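Local structure of aldehyde dehydrogenase family protein (Pseudomonas syringae pv. tomato, 6X9L) at residues 18-23 against 206-211; 149-154 against 176-181; 296-301 against 410-415. The protein oxidises long-chain aliphatic aldehydes such as octanal to the corresponding acids, with NAD+ as the probable electron acceptor. The protein carries 1 engineered substitution. All blocks are in the same frame, centred on the assembly; numbering follows the deposited sequence.

Contact 1. Residues 18-23 against 206-211; sequences KFYIDG and GVFNLV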
loop_
_atom_site.group_PDB
_atom_site.type_symbol
_atom_site.label_atom_id
_atom_site.label_comp_id
_atom_site.label_asym_id
_atom_site.label_seq_id
_atom_site.Cartn_x
_atom_site.Cartn_y
_atom_site.Cartn_z
ATOM N N LYS A 18 -4.229 -29.386 -16.370
ATOM C CA LYS A 18 -5.503 -28.824 -15.970
ATOM C C LYS A 18 -5.251 -27.661 -15.018
ATOM O O LYS A 18 -4.127 -27.435 -14.555
ATOM C CB LYS A 18 -6.390 -29.895 -15.315
ATOM C CG LYS A 18 -6.531 -31.132 -16.163
ATOM C CD LYS A 18 -7.976 -31.565 -16.276
ATOM C CE LYS A 18 -8.199 -32.450 -17.488
ATOM N NZ LYS A 18 -8.628 -33.800 -17.054
ATOM N N PHE A 19 -6.316 -26.903 -14.751
ATOM C CA PHE A 19 -6.305 -25.844 -13.757
ATOM C C PHE A 19 -7.264 -26.227 -12.637
ATOM O O PHE A 19 -8.222 -26.970 -12.856
ATOM C CB PHE A 19 -6.699 -24.488 -14.375
ATOM C CG PHE A 19 -5.771 -24.020 -15.473
ATOM C CD1 PHE A 19 -4.411 -24.307 -15.430
ATOM C CD2 PHE A 19 -6.261 -23.309 -16.564
ATOM C CE1 PHE A 19 -3.561 -23.882 -16.460
ATOM C CE2 PHE A 19 -5.417 -22.882 -17.590
ATOM C CZ PHE A 19 -4.072 -23.171 -17.538
ATOM N N TYR A 20 -6.997 -25.736 -11.420
ATOM C CA TYR A 20 -7.904 -25.959 -10.296
ATOM C C TYR A 20 -8.786 -24.724 -10.124
ATOM O O TYR A 20 -8.360 -23.699 -9.569
ATOM C CB TYR A 20 -7.156 -26.294 -9.015
ATOM C CG TYR A 20 -8.109 -26.750 -7.919
ATOM C CD1 TYR A 20 -8.592 -28.051 -7.890
ATOM C CD2 TYR A 20 -8.545 -25.874 -6.935
ATOM C CE1 TYR A 20 -9.476 -28.477 -6.895
ATOM C CE2 TYR A 20 -9.424 -26.286 -5.941
ATOM C CZ TYR A 20 -9.886 -27.592 -5.921
ATOM O OH TYR A 20 -10.755 -28.001 -4.923
ATOM N N ILE A 21 -10.026 -24.839 -10.593
ATOM C CA ILE A 21 -10.977 -23.743 -10.625
ATOM C C ILE A 21 -12.290 -24.239 -10.035
ATOM O O ILE A 21 -12.861 -25.221 -10.524
ATOM C CB ILE A 21 -11.176 -23.220 -12.054
ATOM C CG1 ILE A 21 -9.851 -22.680 -12.580
ATOM C CG2 ILE A 21 -12.270 -22.152 -12.108
ATOM C CD1 ILE A 21 -9.965 -22.015 -13.909
ATOM N N ASP A 22 -12.748 -23.583 -8.967
ATOM C CA ASP A 22 -14.095 -23.776 -8.438
ATOM C C ASP A 22 -14.303 -25.194 -7.903
ATOM O O ASP A 22 -15.388 -25.766 -8.024
ATOM C CB ASP A 22 -15.138 -23.441 -9.501
ATOM C CG ASP A 22 -16.528 -23.297 -8.932
ATOM O OD1 ASP A 22 -16.663 -22.981 -7.734
ATOM O OD2 ASP A 22 -17.493 -23.502 -9.693
ATOM N N GLY A 23 -13.255 -25.766 -7.310
ATOM C CA GLY A 23 -13.347 -27.052 -6.653
ATOM C C GLY A 23 -13.050 -28.255 -7.520
ATOM O O GLY A 23 -13.141 -29.386 -7.031
ATOM N N GLY A 206 -13.943 -22.698 -5.018
ATOM C CA GLY A 206 -13.818 -21.312 -5.365
ATOM C C GLY A 206 -13.039 -20.469 -4.381
ATOM O O GLY A 206 -12.691 -19.332 -4.712
ATOM N N VAL A 207 -12.744 -20.973 -3.185
ATOM C CA VAL A 207 -11.937 -20.167 -2.272
ATOM C C VAL A 207 -10.491 -20.102 -2.751
ATOM O O VAL A 207 -9.829 -19.060 -2.625
ATOM C CB VAL A 207 -12.039 -20.698 -0.836
ATOM C CG1 VAL A 207 -11.142 -19.880 0.081
ATOM C CG2 VAL A 207 -13.482 -20.629 -0.365
ATOM N N PHE A 208 -9.986 -21.196 -3.334
ATOM C CA PHE A 208 -8.623 -21.257 -3.846
ATOM C C PHE A 208 -8.640 -21.739 -5.287
ATOM O O PHE A 208 -9.228 -22.779 -5.589
ATOM C CB PHE A 208 -7.742 -22.186 -3.005
ATOM C CG PHE A 208 -6.432 -22.499 -3.641
ATOM C CD1 PHE A 208 -5.377 -21.608 -3.550
ATOM C CD2 PHE A 208 -6.254 -23.683 -4.352
ATOM C CE1 PHE A 208 -4.152 -21.884 -4.150
ATOM C CE2 PHE A 208 -5.035 -23.968 -4.947
ATOM C CZ PHE A 208 -3.983 -23.060 -4.841
ATOM N N ASN A 209 -7.979 -20.994 -6.174
ATOM C CA ASN A 209 -7.959 -21.329 -7.589
ATOM C C ASN A 209 -6.541 -21.237 -8.125
ATOM O O ASN A 209 -5.805 -20.305 -7.793
ATOM C CB ASN A 209 -8.890 -20.416 -8.359
ATOM C CG ASN A 209 -10.319 -20.534 -7.883
ATOM O OD1 ASN A 209 -11.009 -21.483 -8.215
ATOM N ND2 ASN A 209 -10.762 -19.578 -7.089
ATOM N N LEU A 210 -6.166 -22.220 -8.952
ATOM C CA LEU A 210 -4.824 -22.342 -9.507
ATOM C C LEU A 210 -4.859 -22.246 -11.035
ATOM O O LEU A 210 -5.588 -22.997 -11.701
ATOM C CB LEU A 210 -4.202 -23.667 -9.077
ATOM C CG LEU A 210 -2.699 -23.790 -9.273
ATOM C CD1 LEU A 210 -2.181 -24.813 -8.315
ATOM C CD2 LEU A 210 -2.410 -24.215 -10.684
ATOM N N VAL A 211 -4.076 -21.325 -11.595
ATOM C CA VAL A 211 -3.896 -21.255 -13.039
ATOM C C VAL A 211 -2.404 -21.176 -13.330
ATOM O O VAL A 211 -1.681 -20.375 -12.728
ATOM C CB VAL A 211 -4.631 -20.058 -13.679
ATOM C CG1 VAL A 211 -4.448 -20.086 -15.186
ATOM C CG2 VAL A 211 -6.113 -20.062 -13.321
#
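V211 lies over one face of the F19 ring: its CG1 stands 3.8 Å from the ring centroid, only 9° off the normal, a CH-pi contact. F19 reaches this methyl because its CG lies beside the backbone N (chi1 -61°), which brings the ring alongside the end of the partner strand. The Y20 ring is approached differently. The carbonyl oxygen of F208 sits in its plane at the edge, 3.4 Å from CD2, and the side chains of Y20 and F208 cross at about a right angle, CD2 to CD2 at 4.1 Å. Farther along the same side, the CB atoms of Y20 and L210 pack against each other, whereas F19, I21 and V211 gather on the other.

The third flat group, the N209 amide, links backbone to backbone. Its OD1 accepts D22 N at 2.8 Å almost head-on, and its ND2 gives a bond at 3.1 Å to G206 O from above that carbonyl's plane. With both ends used, the rotation of the amide should be well defined where the strands part.

Between the strands, Y20 and L210 form a single antiparallel hydrogen-bonded pair. L210 N reaches Y20 O at 2.7 Å, while the return bond from Y20 N to L210 O is weak.

The N-terminal strand 19-21, itself paired with 24-26, is thus laid along the edge of strand 208-210 opposite the one that pairs with 178-182 in the nucleotide-binding sheet. Y20 OH bonds H199 of helix 188-201, which also covers F208 and L210; helix 53-71 borders F19, D22 and N209.

Contact 2. Residues 149-154 against 176-181; sequences IGVCAL and GCTVVL
From V151 to L154, the backbone pairs residue for residue with T178 to L181 as two parallel strands, their axes 4.6 Å apart and 25° from exactly aligned, stitched in the alternating pattern of a parallel sheet by four hydrogen bonds of 2.8 to 3.1 Å: T178 N to G150 O, C152 N to T178 O, V180 N to C152 O and L154 N to V180 O.

Side chains alternate between the two faces of the sheet. On one, V151 and T178 lie side by side and point the same way, meeting through their CG2 methyls, and A153 is paired with V180. The other face carries C152, V179, L154 and L181. Here C152 CB packs on V179 CG2 at 3.8 Å, L154 adjoins V179, and L154 CB meets L181 CD1 at 4.0 Å.

Just before the strand, C177 points its CB toward the partner segment. Its SG lies 3.7 Å from C152 SG, a packing contact between two thiols rather than a disulfide, and 3.9 Å from I149 CG2. In both cysteines SG is anti to the carbonyl carbon (chi1 -58° in C152, -71° in C177), which lets the two sulfurs meet.

This is a beta-alpha-beta crossover of the Rossmann-like NAD-binding domain: helix 161-174, followed at G176 by a Schellman motif, joins the strands and covers L154, V179 and L181. Helix 53-71 packs on V151, T178 and V180 from the other face, and strand 230-234 continues the sheet beyond 143-155. T156 follows strand 143-155 and K182 ends strand 178-182, both NAD-binding residues.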
loop_
_atom_site.group_PDB
_atom_site.type_symbol
_atom_site.label_atom_id
_atom_site.label_comp_id
_atom_site.label_asym_id
_atom_site.label_seq_id
_atom_site.Cartn_x
_atom_site.Cartn_y
_atom_site.Cartn_z
ATOM N N ILE A 149 -10.628 -8.075 2.061
ATOM C CA ILE A 149 -10.709 -7.114 0.968
ATOM C C ILE A 149 -11.383 -7.717 -0.263
ATOM O O ILE A 149 -11.910 -6.971 -1.099
ATOM C CB ILE A 149 -9.307 -6.562 0.654
ATOM C CG1 ILE A 149 -9.385 -5.422 -0.358
ATOM C CG2 ILE A 149 -8.367 -7.686 0.187
ATOM C CD1 ILE A 149 -8.129 -4.588 -0.396
ATOM N N GLY A 150 -11.399 -9.045 -0.394
ATOM C CA GLY A 150 -12.164 -9.691 -1.440
ATOM C C GLY A 150 -11.440 -10.753 -2.246
ATOM O O GLY A 150 -10.867 -11.698 -1.690
ATOM N N VAL A 151 -11.496 -10.622 -3.573
ATOM C CA VAL A 151 -10.793 -11.536 -4.470
ATOM C C VAL A 151 -9.355 -11.047 -4.641
ATOM O O VAL A 151 -9.121 -9.863 -4.916
ATOM C CB VAL A 151 -11.521 -11.634 -5.825
ATOM C CG1 VAL A 151 -10.708 -12.456 -6.801
ATOM C CG2 VAL A 151 -12.919 -12.215 -5.655
ATOM N N CYS A 152 -8.388 -11.961 -4.490
ATOM C CA CYS A 152 -6.963 -11.634 -4.447
ATOM C C CYS A 152 -6.190 -12.421 -5.503
ATOM O O CYS A 152 -6.367 -13.639 -5.626
ATOM C CB CYS A 152 -6.364 -11.945 -3.055
ATOM S SG CYS A 152 -7.144 -11.101 -1.676
ATOM N N ALA A 153 -5.307 -11.736 -6.231
ATOM C CA ALA A 153 -4.388 -12.374 -7.168
ATOM C C ALA A 153 -3.040 -12.597 -6.496
ATOM O O ALA A 153 -2.443 -11.655 -5.965
ATOM C CB ALA A 153 -4.197 -11.525 -8.427
ATOM N N LEU A 154 -2.556 -13.836 -6.526
ATOM C CA LEU A 154 -1.272 -14.184 -5.931
ATOM C C LEU A 154 -0.334 -14.713 -7.004
ATOM O O LEU A 154 -0.677 -15.654 -7.734
ATOM C CB LEU A 154 -1.446 -15.226 -4.831
ATOM C CG LEU A 154 -2.664 -14.979 -3.941
ATOM C CD1 LEU A 154 -2.862 -16.170 -2.970
ATOM C CD2 LEU A 154 -2.569 -13.628 -3.206
ATOM N N GLY A 176 -10.647 -14.420 5.376
ATOM C CA GLY A 176 -11.887 -14.520 4.654
ATOM C C GLY A 176 -11.793 -14.150 3.193
ATOM O O GLY A 176 -12.830 -14.024 2.543
ATOM N N CYS A 177 -10.595 -13.960 2.657
ATOM C CA CYS A 177 -10.496 -13.663 1.234
ATOM C C CYS A 177 -10.689 -14.916 0.370
ATOM O O CYS A 177 -10.662 -16.065 0.826
ATOM C CB CYS A 177 -9.153 -13.021 0.894
ATOM S SG CYS A 177 -8.960 -11.339 1.502
ATOM N N THR A 178 -10.851 -14.662 -0.915
ATOM C CA THR A 178 -10.906 -15.688 -1.935
ATOM C C THR A 178 -9.782 -15.389 -2.921
ATOM O O THR A 178 -9.415 -14.231 -3.116
ATOM C CB THR A 178 -12.304 -15.684 -2.553
ATOM O OG1 THR A 178 -12.820 -17.017 -2.557
ATOM C CG2 THR A 178 -12.324 -15.055 -3.921
ATOM N N VAL A 179 -9.184 -16.426 -3.496
ATOM C CA VAL A 179 -7.834 -16.293 -4.026
ATOM C C VAL A 179 -7.674 -17.059 -5.339
ATOM O O VAL A 179 -8.178 -18.180 -5.490
ATOM C CB VAL A 179 -6.821 -16.778 -2.972
ATOM C CG1 VAL A 179 -6.065 -18.003 -3.453
ATOM C CG2 VAL A 179 -5.904 -15.647 -2.591
ATOM N N VAL A 180 -6.961 -16.447 -6.293
ATOM C CA VAL A 180 -6.529 -17.113 -7.526
ATOM C C VAL A 180 -5.012 -16.968 -7.638
ATOM O O VAL A 180 -4.483 -15.847 -7.616
ATOM C CB VAL A 180 -7.215 -16.545 -8.772
ATOM C CG1 VAL A 180 -6.888 -15.113 -8.916
ATOM C CG2 VAL A 180 -6.709 -17.260 -9.987
ATOM N N LEU A 181 -4.318 -18.102 -7.753
ATOM C CA LEU A 181 -2.866 -18.172 -7.655
ATOM C C LEU A 181 -2.271 -18.535 -9.007
ATOM O O LEU A 181 -2.715 -19.495 -9.647
ATOM C CB LEU A 181 -2.441 -19.216 -6.611
ATOM C CG LEU A 181 -1.001 -19.756 -6.696
ATOM C CD1 LEU A 181 0.016 -18.644 -6.403
ATOM C CD2 LEU A 181 -0.779 -20.938 -5.760
#

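Contact 3. Residues 296-301 against 410-415; sequences RMIVPR and AIANDT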
loop_
_atom_site.group_PDB
_atom_site.type_symbol
_atom_site.label_atom_id
_atom_site.label_comp_id
_atom_site.label_asym_id
_atom_site.label_seq_id
_atom_site.Cartn_x
_atom_site.Cartn_y
_atom_site.Cartn_z
ATOM N N ARG A 296 26.416 -9.280 0.786
ATOM C CA ARG A 296 27.468 -8.279 0.973
ATOM C C ARG A 296 27.930 -8.373 2.422
ATOM O O ARG A 296 27.207 -7.952 3.331
ATOM C CB ARG A 296 26.971 -6.864 0.659
ATOM C CG ARG A 296 26.702 -6.579 -0.805
ATOM C CD ARG A 296 25.513 -5.666 -0.971
ATOM N NE ARG A 296 25.805 -4.306 -0.550
ATOM C CZ ARG A 296 25.120 -3.631 0.371
ATOM N NH1 ARG A 296 24.073 -4.168 0.975
ATOM N NH2 ARG A 296 25.481 -2.395 0.675
ATOM N N MET A 297 29.119 -8.941 2.636
ATOM C CA MET A 297 29.689 -9.098 3.971
ATOM C C MET A 297 30.647 -7.941 4.232
ATOM O O MET A 297 31.645 -7.781 3.513
ATOM C CB MET A 297 30.400 -10.445 4.113
ATOM C CG MET A 297 30.822 -10.755 5.526
ATOM S SD MET A 297 31.732 -12.302 5.694
ATOM C CE MET A 297 30.373 -13.459 5.932
ATOM N N ILE A 298 30.346 -7.145 5.256
ATOM C CA ILE A 298 31.017 -5.869 5.493
ATOM C C ILE A 298 31.850 -5.998 6.765
ATOM O O ILE A 298 31.314 -6.268 7.852
ATOM C CB ILE A 298 30.001 -4.723 5.575
ATOM C CG1 ILE A 298 29.215 -4.685 4.260
ATOM C CG2 ILE A 298 30.692 -3.395 5.816
ATOM C CD1 ILE A 298 27.857 -4.039 4.374
ATOM N N VAL A 299 33.163 -5.816 6.623
ATOM C CA VAL A 299 34.122 -6.224 7.652
ATOM C C VAL A 299 35.233 -5.194 7.742
ATOM O O VAL A 299 35.520 -4.467 6.781
ATOM C CB VAL A 299 34.720 -7.617 7.344
ATOM C CG1 VAL A 299 33.638 -8.688 7.371
ATOM C CG2 VAL A 299 35.398 -7.621 5.986
ATOM N N PRO A 300 35.873 -5.100 8.919
ATOM C CA PRO A 300 36.974 -4.136 9.111
ATOM C C PRO A 300 38.147 -4.402 8.176
ATOM O O PRO A 300 38.561 -5.544 7.983
ATOM C CB PRO A 300 37.381 -4.349 10.576
ATOM C CG PRO A 300 36.183 -4.944 11.226
ATOM C CD PRO A 300 35.508 -5.780 10.174
ATOM N N ARG A 301 38.704 -3.327 7.614
ATOM C CA ARG A 301 39.743 -3.494 6.600
ATOM C C ARG A 301 40.897 -4.322 7.140
ATOM O O ARG A 301 41.371 -5.261 6.490
ATOM C CB ARG A 301 40.245 -2.134 6.116
ATOM C CG ARG A 301 41.241 -2.200 4.957
ATOM C CD ARG A 301 41.377 -0.840 4.258
ATOM N NE ARG A 301 40.486 -0.718 3.095
ATOM C CZ ARG A 301 39.369 0.010 3.058
ATOM N NH1 ARG A 301 38.991 0.699 4.124
ATOM N NH2 ARG A 301 38.624 0.054 1.954
ATOM N N ALA A 410 27.020 3.147 6.407
ATOM C CA ALA A 410 26.792 3.840 5.143
ATOM C C ALA A 410 26.875 2.877 3.958
ATOM O O ALA A 410 26.072 2.956 3.021
ATOM C CB ALA A 410 27.793 4.982 4.985
ATOM N N ILE A 411 27.838 1.957 3.988
ATOM C CA ILE A 411 27.938 0.937 2.954
ATOM C C ILE A 411 26.722 0.023 2.988
ATOM O O ILE A 411 26.158 -0.328 1.941
ATOM C CB ILE A 411 29.244 0.142 3.131
ATOM C CG1 ILE A 411 30.449 1.052 2.948
ATOM C CG2 ILE A 411 29.314 -1.029 2.166
ATOM C CD1 ILE A 411 31.752 0.325 3.057
ATOM N N ALA A 412 26.304 -0.392 4.186
ATOM C CA ALA A 412 25.152 -1.278 4.276
ATOM C C ALA A 412 23.918 -0.631 3.651
ATOM O O ALA A 412 23.164 -1.287 2.929
ATOM C CB ALA A 412 24.896 -1.663 5.735
ATOM N N ASN A 413 23.711 0.660 3.903
ATOM C CA ASN A 413 22.575 1.387 3.347
ATOM C C ASN A 413 22.805 1.860 1.913
ATOM O O ASN A 413 21.871 2.374 1.295
ATOM C CB ASN A 413 22.246 2.577 4.250
ATOM C CG ASN A 413 21.564 2.153 5.528
ATOM O OD1 ASN A 413 20.736 1.246 5.529
ATOM N ND2 ASN A 413 21.911 2.798 6.629
ATOM N N ASP A 414 24.010 1.685 1.366
ATOM C CA ASP A 414 24.351 2.183 0.036
ATOM C C ASP A 414 23.764 1.259 -1.035
ATOM O O ASP A 414 24.465 0.553 -1.767
ATOM C CB ASP A 414 25.857 2.308 -0.100
ATOM C CG ASP A 414 26.263 2.901 -1.412
ATOM O OD1 ASP A 414 25.405 3.566 -2.029
ATOM O OD2 ASP A 414 27.420 2.692 -1.838
ATOM N N THR A 415 22.439 1.288 -1.124
ATOM C CA THR A 415 21.741 0.331 -1.964
ATOM C C THR A 415 20.309 0.778 -2.161
ATOM O O THR A 415 19.671 1.315 -1.250
ATOM C CB THR A 415 21.775 -1.087 -1.353
ATOM O OG1 THR A 415 21.051 -2.005 -2.194
ATOM C CG2 THR A 415 21.210 -1.092 0.065
#
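R296 and I298, neighbours on one side of a strand, make the whole contact from segment 296-301, and they do so by different means: the arginine through polar and electrostatic interaction, the isoleucine through apolar packing.

The polar part is centred on the guanidinium group of R296. Its side chain bends at chi2 and chi3 (144° and 71°), which swings the flat group out to the C-terminal end of helix 405-413. There the carbonyl oxygens of I411 and A412 come to its edge, near the guanidinium plane. NH2 gives A412 O a weak hydrogen bond of 3.4 Å. The other terminal nitrogen, NH1, is held by K261 O, so the group is positioned by backbone carbonyls from two parts of the fold. Over one guanidinium face lies CB of T415. A positive charge at the carbonyl end of a helix is likely to be favourable electrostatically. The carboxylate of D414 adds an opposite charge at longer range, with its OD2 6.0 Å from NH2 and not in contact.

The apolar part is a small cluster around I298 CD1. This methyl lies 4.0 Å from I411 CG2 and 4.0 Å from A412 CB, reaching the helix at the junction of the two residues.

Where the chain leaves the helix, D414 N bonds back to I411 O at 3.0 Å, and D414 is the centre of an inverse gamma turn that leads on to T415.

Strand 296-300 runs between 263-266 and 396-402 in the mixed sheet of the catalytic domain, and helix 405-413 packs on the face bearing R296 and I298. P263 touches R296, I298 and A412, joining the neighbouring strand to the same interface, while V299 and P300 lie against helix 272-284.

Overall arrangement
Starting from the N terminus, the chain enters contact 1 at 18-23 and returns to it at 206-211, a loop of 182 intervening residues. Contact 2, the much tighter crossover of 149-154 with 176-181, opens and closes within that loop. The two are physically continuous: strand 208-210 also pairs with 178-182, through V207 O to V179 N and N209 O to L181 N, and so the N-terminal hairpin is tied onto the NAD-binding sheet. Contact 3 follows in series, closing a loop of 108 residues in the catalytic domain. It lies on the opposite side of the chain's centre, its own centre about 45 Å from that of contact 1 and 39 Å from that of contact 2.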